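Local coordinates for protein glucose-resistance amylase regulator (Weissella paramesenteroides ATCC 33313, PDB 4RK6) that probably acts as a LacI-family transcription regulator that binds DNA, and holds D-glucose in its sugar-binding region, at residues A[135-138]-A[142-145]; A[96-101]-A[105-110]. One frame throughout, in Å; residues are numbered along the deposited sequence.

Contact 1 (A[135-138]-A[142-145]); sequences TKLT and SSTR. With GLC (alpha-D-glucopyranose), chain C.
S143 reaches across with its hydroxyl to the backbone carbonyl of K136 and lays its CB beside the side chain of L137, closing the loop that joins strand 129-132 to helix 144-155 in this periplasmic-binding-protein-like fold. The serine OG lies anti to its own backbone nitrogen (chi1 -159°), which swings it toward the 135-138 segment, where OG donates a hydrogen bond of 2.8 Å to K136 O. The hydroxyl stands above the carbonyl plane, 55° out of it; the same group passes T135 O at the longer distance of 3.7 Å from OG. L137 adds an apolar touch: although its CB sets off away from the helix start, the branch folds back until CD2 is 4.0 Å from S143 CB. S143 occupies the N-cap position of the helix and centres an inverse gamma turn, yet its side chain is spent on the loop instead of on a capping bond. Outside partners also hold the loop, since T135 bonds to G167 through both backbone and OG1, and K136 NZ pairs with D134 and the carbonyl of N168. Two residues beyond S143, R145 turns the other way, into the glucose pocket. CG is anti to the carbonyl carbon, and from there the chain runs extended to NE, carrying the guanidinium edge-on to the sugar. NE is held by a salt bridge to E110 OE1, which would limit rotation of the flat group. Its two terminal nitrogens converge on one hydroxyl of the sugar: NH1 and NH2 each donate to GLC O4 at 2.9 Å, both bonds bent by about 40° from straight, with O4 lying in the guanidinium plane.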
ATOM      1  N   THR A 135      -9.906  -4.473  18.105  1.00 23.36           N
ATOM      2  CA  THR A 135     -10.744  -4.200  19.283  1.00 22.80           C
ATOM      3  C   THR A 135     -10.326  -5.028  20.501  1.00 27.63           C
ATOM      4  O   THR A 135     -10.989  -4.977  21.530  1.00 31.03           O
ATOM      5  CB  THR A 135     -12.233  -4.493  19.028  1.00 26.12           C
ATOM      6  OG1 THR A 135     -12.451  -5.905  18.924  1.00 25.80           O
ATOM      7  CG2 THR A 135     -12.745  -3.821  17.767  1.00 25.67           C
ATOM      8  N   LYS A 136      -9.247  -5.786  20.372  1.00 26.29           N
ATOM      9  CA  LYS A 136      -8.831  -6.724  21.421  1.00 32.39           C
ATOM     10  C   LYS A 136      -8.189  -6.048  22.633  1.00 34.22           C
ATOM     11  O   LYS A 136      -7.578  -4.976  22.531  1.00 25.90           O
ATOM     12  CB  LYS A 136      -7.847  -7.750  20.861  1.00 35.44           C
ATOM     13  CG  LYS A 136      -6.532  -7.188  20.336  1.00 37.94           C
ATOM     14  CD  LYS A 136      -5.702  -8.264  19.644  1.00 38.41           C
ATOM     15  CE  LYS A 136      -4.307  -7.769  19.279  1.00 36.12           C
ATOM     16  NZ  LYS A 136      -4.301  -6.695  18.237  1.00 33.70           N
ATOM     17  N   LEU A 137      -8.332  -6.711  23.776  1.00 28.09           N
ATOM     18  CA  LEU A 137      -7.591  -6.379  24.993  1.00 28.58           C
ATOM     19  C   LEU A 137      -6.287  -7.182  25.023  1.00 27.04           C
ATOM     20  O   LEU A 137      -6.250  -8.331  24.562  1.00 32.81           O
ATOM     21  CB  LEU A 137      -8.452  -6.724  26.215  1.00 28.00           C
ATOM     22  CG  LEU A 137      -9.743  -5.917  26.336  1.00 26.52           C
ATOM     23  CD1 LEU A 137     -10.772  -6.589  27.250  1.00 35.96           C
ATOM     24  CD2 LEU A 137      -9.419  -4.521  26.835  1.00 34.68           C
ATOM     25  N   THR A 138      -5.215  -6.590  25.548  1.00 29.23           N
ATOM     26  CA  THR A 138      -3.935  -7.275  25.630  1.00 30.03           C
ATOM     27  C   THR A 138      -3.227  -6.960  26.936  1.00 30.53           C
ATOM     28  O   THR A 138      -3.651  -6.088  27.696  1.00 32.47           O
ATOM     29  CB  THR A 138      -2.982  -6.867  24.491  1.00 33.17           C
ATOM     30  OG1 THR A 138      -2.586  -5.509  24.678  1.00 34.67           O
ATOM     31  CG2 THR A 138      -3.652  -7.032  23.122  1.00 36.81           C
ATOM     32  N   SER A 142      -2.437  -0.708  25.045  1.00 29.09           N
ATOM     33  CA  SER A 142      -3.712  -0.052  25.335  1.00 32.62           C
ATOM     34  C   SER A 142      -4.687  -0.340  24.210  1.00 35.08           C
ATOM     35  O   SER A 142      -4.305  -0.291  23.024  1.00 29.62           O
ATOM     36  CB  SER A 142      -3.517   1.461  25.452  1.00 32.54           C
ATOM     37  OG  SER A 142      -2.619   1.790  26.488  1.00 42.13           O
ATOM     38  N   SER A 143      -5.921  -0.665  24.574  1.00 26.42           N
ATOM     39  CA  SER A 143      -6.986  -0.879  23.593  1.00 30.62           C
ATOM     40  C   SER A 143      -7.683   0.445  23.333  1.00 23.19           C
ATOM     41  O   SER A 143      -8.846   0.618  23.653  1.00 25.68           O
ATOM     42  CB  SER A 143      -7.981  -1.927  24.080  1.00 37.34           C
ATOM     43  OG  SER A 143      -8.690  -2.462  22.970  1.00 31.93           O
ATOM     44  N   THR A 144      -6.952   1.356  22.689  1.00 24.85           N
ATOM     45  CA  THR A 144      -7.342   2.745  22.617  1.00 23.03           C
ATOM     46  C   THR A 144      -8.721   2.951  22.013  1.00 21.77           C
ATOM     47  O   THR A 144      -9.559   3.636  22.581  1.00 24.01           O
ATOM     48  CB  THR A 144      -6.293   3.514  21.794  1.00 30.75           C
ATOM     49  OG1 THR A 144      -4.999   3.277  22.361  1.00 32.76           O
ATOM     50  CG2 THR A 144      -6.598   5.013  21.754  1.00 30.16           C
ATOM     51  N   ARG A 145      -8.950   2.386  20.830  1.00 24.56           N
ATOM     52  CA  ARG A 145     -10.224   2.623  20.142  1.00 23.95           C
ATOM     53  C   ARG A 145     -11.411   1.950  20.799  1.00 21.84           C
ATOM     54  O   ARG A 145     -12.473   2.538  20.896  1.00 23.35           O
ATOM     55  CB  ARG A 145     -10.100   2.258  18.670  1.00 24.77           C
ATOM     56  CG  ARG A 145      -9.151   3.253  18.025  1.00 27.02           C
ATOM     57  CD  ARG A 145      -9.014   3.170  16.514  1.00 26.03           C
ATOM     58  NE  ARG A 145      -8.130   4.263  16.120  1.00 27.04           N
ATOM     59  CZ  ARG A 145      -7.528   4.387  14.943  1.00 24.70           C
ATOM     60  NH1 ARG A 145      -7.719   3.500  13.967  1.00 24.93           N
ATOM     61  NH2 ARG A 145      -6.702   5.414  14.757  1.00 24.71           N
TER
HETATM   62  C1  GLC C 401      -2.145   2.432  13.361  1.00 48.41           C
HETATM   63  C2  GLC C 401      -2.218   3.934  13.630  1.00 29.09           C
HETATM   64  C3  GLC C 401      -3.631   4.479  13.592  1.00 25.54           C
HETATM   65  C4  GLC C 401      -4.352   3.952  12.349  1.00 19.81           C
HETATM   66  C5  GLC C 401      -4.383   2.426  12.436  1.00 28.21           C
HETATM   67  C6  GLC C 401      -5.066   1.802  11.221  1.00 23.10           C
HETATM   68  O1  GLC C 401      -2.432   1.800  14.548  1.00 33.22           O
HETATM   69  O2  GLC C 401      -1.679   4.242  14.915  1.00 30.58           O
HETATM   70  O3  GLC C 401      -3.495   5.895  13.538  1.00 25.92           O
HETATM   71  O4  GLC C 401      -5.629   4.511  12.266  1.00 22.26           O
HETATM   72  O5  GLC C 401      -3.078   1.909  12.433  1.00 30.84           O
HETATM   73  O6  GLC C 401      -4.388   2.113  10.045  1.00 26.12           O

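Contact 2 (A[96-101]-A[105-110]); sequences TALLSE and AVTSNE. With GLC (alpha-D-glucopyranose), chain C.
T96, just past the end of strand 91-95, lies against strand 104-108, its CA 4.1 Å from that of T107. A single backbone hydrogen bond joins the two segments, from T96 N to V106 O, 2.8 Å long and nearly straight at 171°. Although strands 91-95 and 104-108 are parallel, T96-L98 doubles back, with L98 opposite A105 (CA atoms 5.6 Å apart), before the loop leaves the strand. T107 packs against the T96 backbone: OG1, anti to its backbone nitrogen (chi1 -177°), rests 3.4 Å from T96 C and donates to S108 O, so the buried hydroxyl is satisfied within its own segment. Its methyl CG2 meets L98, whose side chain crosses that of T107 at about a right angle. L98 CD2 also presses on A105 CB at 3.4 Å, a close approach for two methyl carbons. On the far side of its backbone, T96 faces the sugar, with OG1 taking a hydrogen bond of 2.8 Å from GLC O2; F24 and I28 of helix 24-39 pack on the same side chain. Two waters bridge T96 O and E110 OE2; one of these waters also lies 2.7 Å from GLC O3 and so extends the network to the glucose. Meanwhile S108 OG bonds to Q242, another residue of the pocket, and N109 OD1 caps the following helix at the backbone N of E112. In the two-lobed periplasmic-binding-protein-like fold the ligand sits in the cleft, met by loops at the strand ends, here by T96.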
ATOM      1  N   THR A  96       1.572   8.783  15.737  1.00 22.68           N
ATOM      2  CA  THR A  96       0.232   8.165  15.754  1.00 19.45           C
ATOM      3  C   THR A  96      -0.035   7.381  17.035  1.00 21.22           C
ATOM      4  O   THR A  96      -1.078   6.768  17.193  1.00 26.12           O
ATOM      5  CB  THR A  96      -0.070   7.296  14.501  1.00 23.18           C
ATOM      6  OG1 THR A  96       0.522   5.997  14.638  1.00 26.25           O
ATOM      7  CG2 THR A  96       0.404   7.972  13.235  1.00 29.39           C
ATOM      8  N   ALA A  97       0.883   7.474  17.984  1.00 23.86           N
ATOM      9  CA  ALA A  97       0.811   6.688  19.192  1.00 33.51           C
ATOM     10  C   ALA A  97       1.719   7.314  20.229  1.00 34.40           C
ATOM     11  O   ALA A  97       2.762   7.858  19.897  1.00 25.81           O
ATOM     12  CB  ALA A  97       1.248   5.256  18.899  1.00 35.31           C
ATOM     13  N   LEU A  98       1.329   7.185  21.489  1.00 31.79           N
ATOM     14  CA  LEU A  98       2.094   7.706  22.586  1.00 35.03           C
ATOM     15  C   LEU A  98       2.791   6.502  23.236  1.00 38.95           C
ATOM     16  O   LEU A  98       2.215   5.821  24.072  1.00 40.79           O
ATOM     17  CB  LEU A  98       1.146   8.459  23.530  1.00 53.50           C
ATOM     18  CG  LEU A  98       0.053   9.286  22.797  1.00 92.62           C
ATOM     19  CD1 LEU A  98      -1.262   9.378  23.566  1.00 67.13           C
ATOM     20  CD2 LEU A  98       0.549  10.674  22.411  1.00105.19           C
ATOM     21  N   LEU A  99       4.015   6.228  22.792  1.00 36.43           N
ATOM     22  CA  LEU A  99       4.752   5.019  23.175  1.00 33.94           C
ATOM     23  C   LEU A  99       5.292   5.057  24.597  1.00 45.22           C
ATOM     24  O   LEU A  99       5.294   4.052  25.283  1.00 41.71           O
ATOM     25  CB  LEU A  99       5.923   4.765  22.225  1.00 31.45           C
ATOM     26  CG  LEU A  99       5.525   4.209  20.865  1.00 47.43           C
ATOM     27  CD1 LEU A  99       6.766   3.988  20.025  1.00 53.23           C
ATOM     28  CD2 LEU A  99       4.742   2.910  21.016  1.00 76.25           C
ATOM     29  N   SER A 100       5.800   6.212  25.005  1.00 34.36           N
ATOM     30  CA  SER A 100       6.380   6.363  26.331  1.00 30.99           C
ATOM     31  C   SER A 100       6.227   7.770  26.838  1.00 33.89           C
ATOM     32  O   SER A 100       6.318   8.732  26.086  1.00 30.45           O
ATOM     33  CB  SER A 100       7.859   5.987  26.341  1.00 29.08           C
ATOM     34  OG  SER A 100       8.451   6.387  27.574  1.00 36.58           O
ATOM     35  N   GLU A 101       5.984   7.870  28.140  1.00 40.92           N
ATOM     36  CA  GLU A 101       6.010   9.136  28.870  1.00 37.71           C
ATOM     37  C   GLU A 101       7.341   9.906  28.770  1.00 32.39           C
ATOM     38  O   GLU A 101       7.386  11.124  28.985  1.00 32.25           O
ATOM     39  CB  GLU A 101       5.649   8.880  30.351  1.00 48.29           C
ATOM     40  CG  GLU A 101       6.606   7.964  31.126  1.00 52.03           C
ATOM     41  CD  GLU A 101       6.535   6.481  30.750  1.00101.92           C
ATOM     42  OE1 GLU A 101       7.494   5.741  31.055  1.00 44.82           O
ATOM     43  OE2 GLU A 101       5.535   6.035  30.146  1.00 62.44           O
ATOM     44  N   ALA A 105       5.369  12.974  21.177  1.00 23.92           N
ATOM     45  CA  ALA A 105       4.537  12.221  20.238  1.00 24.71           C
ATOM     46  C   ALA A 105       3.794  13.191  19.371  1.00 21.70           C
ATOM     47  O   ALA A 105       3.365  14.222  19.845  1.00 21.99           O
ATOM     48  CB  ALA A 105       3.544  11.343  20.971  1.00 27.39           C
ATOM     49  N   VAL A 106       3.580  12.809  18.121  1.00 20.77           N
ATOM     50  CA  VAL A 106       2.705  13.571  17.241  1.00 20.07           C
ATOM     51  C   VAL A 106       1.643  12.609  16.716  1.00 19.62           C
ATOM     52  O   VAL A 106       1.986  11.524  16.190  1.00 21.46           O
ATOM     53  CB  VAL A 106       3.476  14.167  16.049  1.00 20.64           C
ATOM     54  CG1 VAL A 106       2.522  15.013  15.211  1.00 23.88           C
ATOM     55  CG2 VAL A 106       4.663  14.995  16.541  1.00 22.57           C
ATOM     56  N   THR A 107       0.384  13.001  16.868  1.00 22.07           N
ATOM     57  CA  THR A 107      -0.730  12.084  16.634  1.00 21.59           C
ATOM     58  C   THR A 107      -2.022  12.831  16.382  1.00 22.28           C
ATOM     59  O   THR A 107      -2.202  13.986  16.813  1.00 23.00           O
ATOM     60  CB  THR A 107      -0.889  11.110  17.843  1.00 23.67           C
ATOM     61  OG1 THR A 107      -1.929  10.150  17.598  1.00 23.18           O
ATOM     62  CG2 THR A 107      -1.228  11.873  19.128  1.00 23.08           C
ATOM     63  N   SER A 108      -2.949  12.177  15.685  1.00 22.34           N
ATOM     64  CA  SER A 108      -4.335  12.611  15.722  1.00 20.76           C
ATOM     65  C   SER A 108      -4.838  12.349  17.133  1.00 25.82           C
ATOM     66  O   SER A 108      -4.385  11.400  17.791  1.00 22.58           O
ATOM     67  CB  SER A 108      -5.181  11.829  14.696  1.00 22.93           C
ATOM     68  OG  SER A 108      -4.690  12.019  13.360  1.00 22.99           O
ATOM     69  N   ASN A 109      -5.800  13.142  17.581  1.00 21.42           N
ATOM     70  CA  ASN A 109      -6.399  12.925  18.879  1.00 21.42           C
ATOM     71  C   ASN A 109      -7.426  11.803  18.837  1.00 23.20           C
ATOM     72  O   ASN A 109      -8.500  11.961  18.269  1.00 23.35           O
ATOM     73  CB  ASN A 109      -7.041  14.207  19.408  1.00 22.42           C
ATOM     74  CG  ASN A 109      -7.514  14.085  20.851  1.00 25.14           C
ATOM     75  OD1 ASN A 109      -8.433  13.334  21.185  1.00 28.24           O
ATOM     76  ND2 ASN A 109      -6.903  14.882  21.724  1.00 37.73           N
ATOM     77  N   GLU A 110      -7.091  10.683  19.462  1.00 22.18           N
ATOM     78  CA  GLU A 110      -7.889   9.462  19.327  1.00 22.26           C
ATOM     79  C   GLU A 110      -9.308   9.607  19.872  1.00 25.82           C
ATOM     80  O   GLU A 110     -10.259   9.181  19.225  1.00 25.05           O
ATOM     81  CB  GLU A 110      -7.172   8.266  19.961  1.00 23.43           C
ATOM     82  CG  GLU A 110      -6.019   7.721  19.138  1.00 23.44           C
ATOM     83  CD  GLU A 110      -6.471   6.753  18.042  1.00 25.98           C
ATOM     84  OE1 GLU A 110      -7.665   6.370  17.992  1.00 23.92           O
ATOM     85  OE2 GLU A 110      -5.606   6.352  17.258  1.00 25.43           O
TER
HETATM   86  C1  GLC C 401      -2.145   2.432  13.361  1.00 48.41           C
HETATM   87  C2  GLC C 401      -2.218   3.934  13.630  1.00 29.09           C
HETATM   88  C3  GLC C 401      -3.631   4.479  13.592  1.00 25.54           C
HETATM   89  C4  GLC C 401      -4.352   3.952  12.349  1.00 19.81           C
HETATM   90  C5  GLC C 401      -4.383   2.426  12.436  1.00 28.21           C
HETATM   91  C6  GLC C 401      -5.066   1.802  11.221  1.00 23.10           C
HETATM   92  O1  GLC C 401      -2.432   1.800  14.548  1.00 33.22           O
HETATM   93  O2  GLC C 401      -1.679   4.242  14.915  1.00 30.58           O
HETATM   94  O3  GLC C 401      -3.495   5.895  13.538  1.00 25.92           O
HETATM   95  O4  GLC C 401      -5.629   4.511  12.266  1.00 22.26           O
HETATM   96  O5  GLC C 401      -3.078   1.909  12.433  1.00 30.84           O
HETATM   97  O6  GLC C 401      -4.388   2.113  10.045  1.00 26.12           O
HETATM   98  O   HOH W   1      -3.355   7.188  15.922  1.00 26.39           O
HETATM   99  O   HOH W   2      -3.131   5.729  18.947  1.00 53.17           O

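How the contacts relate
Contact 2 closes before contact 1 opens; helix 110-123, whose first residue is in contact 2, and strand 129-132 lead from one to the other. Their centres are about 15 Å apart, and both touch the same glucose. Strands 91-95 and 104-108 are neighbours in one half of the order across the mixed sheet, whereas strand 129-132, which leads into contact 1, lies between 192-195 and 163-166 in the other, consistent with the two lobes of this fold around the ligand cleft. Through the salt bridge of R145 with E110, and T144 packing on E110 alongside, the first turns of helices 110-123 and 144-155 are coupled directly as well as through the ligand.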